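Side-chain contact in T cell receptor mu chain (Monodelphis domestica, PDB 7L15), which forms the mu subunit of the marsupial gamma-mu T cell receptor and probably takes part in antigen recognition at the T cell surface: residues 164-168 with 169-173. Sequence-based numbering, arbitrary orientation.
Sequences SLTSS and GTLIS
Leu165 and Ile172 meet on the core-facing side of a tight beta hairpin, where Ile172 CD1 lies 3.8 Å from Leu165 CB and about as near to its CD1. The extended Ile172 chain crosses Leu165 obliquely; its first torsion (chi1 74°) puts CG1 between the backbone N and the carbonyl carbon and leaves CG2 anti to the carbonyl carbon, where it rests 3.9 Å from Ser167 CB. One beta-branched residue thus fills the ground beside two residues of the partner strand. The backbone pairs Ile172 with Leu165 as well, Ile172 N donating to Leu165 O.

At the closed end, Ser167 N gives a 3.0 Å bond to Thr170 O, while Thr170 N reaches back to Ser167 O from well above its carbonyl plane. Thr170 OG1, set between its backbone N and carbonyl carbon (chi1 57°), adds a weak 3.4 Å bond to Ser167 O. Between them runs a type I' turn: Ser168 takes left-handed backbone angles, and Gly169 (phi 104°) suits a place where a CB would strike the preceding carbonyl. Farther along, Leu171 points away at its base, yet its CD2 swings back toward Ser164 OG.

The hairpin joins edge strand 170-173 to strand 162-167 in the immunoglobulin C1-set domain. Strand 201-207 flanks the latter, and Leu165 faces the sandwich core, touching Cys151 and Cys203 of the disulfide, while Ile172 packs on Val149 and Ile201.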
# COMPACT_ATOMS: atom_id res chain seq x y z
N SER A 164 -14.78 -22.58 8.36
CA SER A 164 -14.20 -23.91 8.34
C SER A 164 -14.60 -24.61 7.05
O SER A 164 -15.78 -24.61 6.68
CB SER A 164 -14.66 -24.69 9.57
OG SER A 164 -14.14 -25.99 9.55
N LEU A 165 -13.61 -25.15 6.34
CA LEU A 165 -13.82 -26.03 5.20
C LEU A 165 -13.57 -27.47 5.62
O LEU A 165 -12.54 -27.78 6.24
CB LEU A 165 -12.88 -25.67 4.05
CG LEU A 165 -13.21 -24.49 3.14
CD1 LEU A 165 -11.95 -24.12 2.38
CD2 LEU A 165 -14.37 -24.83 2.18
N THR A 166 -14.48 -28.37 5.26
CA THR A 166 -14.38 -29.76 5.67
C THR A 166 -14.79 -30.68 4.53
O THR A 166 -15.67 -30.35 3.74
CB THR A 166 -15.27 -30.07 6.88
OG1 THR A 166 -16.62 -29.69 6.58
CG2 THR A 166 -14.77 -29.30 8.12
N SER A 167 -14.14 -31.83 4.48
CA SER A 167 -14.45 -32.88 3.51
C SER A 167 -14.95 -34.09 4.30
O SER A 167 -14.18 -34.72 5.04
CB SER A 167 -13.23 -33.22 2.67
OG SER A 167 -13.58 -33.97 1.52
N SER A 168 -16.25 -34.37 4.17
CA SER A 168 -16.92 -35.45 4.91
C SER A 168 -16.57 -35.43 6.39
O SER A 168 -16.32 -36.46 7.01
CB SER A 168 -16.62 -36.82 4.29
OG SER A 168 -17.63 -37.20 3.36
N GLY A 169 -16.53 -34.23 6.97
CA GLY A 169 -16.47 -34.07 8.40
C GLY A 169 -15.11 -33.67 8.95
O GLY A 169 -15.05 -33.19 10.09
N THR A 170 -14.03 -33.84 8.20
CA THR A 170 -12.72 -33.50 8.74
C THR A 170 -12.10 -32.30 8.01
O THR A 170 -12.27 -32.13 6.79
CB THR A 170 -11.79 -34.72 8.70
OG1 THR A 170 -11.68 -35.21 7.36
CG2 THR A 170 -12.36 -35.84 9.60
N LEU A 171 -11.41 -31.45 8.79
CA LEU A 171 -10.81 -30.22 8.29
C LEU A 171 -9.87 -30.52 7.13
O LEU A 171 -9.04 -31.42 7.21
CB LEU A 171 -10.04 -29.53 9.40
CG LEU A 171 -10.74 -28.63 10.41
CD1 LEU A 171 -9.73 -28.24 11.44
CD2 LEU A 171 -11.29 -27.38 9.73
N ILE A 172 -9.98 -29.75 6.06
CA ILE A 172 -9.07 -29.99 4.94
C ILE A 172 -7.76 -29.27 5.25
O ILE A 172 -7.70 -28.44 6.16
CB ILE A 172 -9.66 -29.56 3.58
CG1 ILE A 172 -9.68 -28.04 3.43
CG2 ILE A 172 -11.07 -30.09 3.40
CD1 ILE A 172 -10.27 -27.57 2.08
N SER A 173 -6.72 -29.59 4.50
CA SER A 173 -5.41 -29.00 4.68
C SER A 173 -5.32 -27.61 4.04
O SER A 173 -6.09 -27.25 3.14
CB SER A 173 -4.34 -29.91 4.07
OG SER A 173 -4.60 -30.13 2.70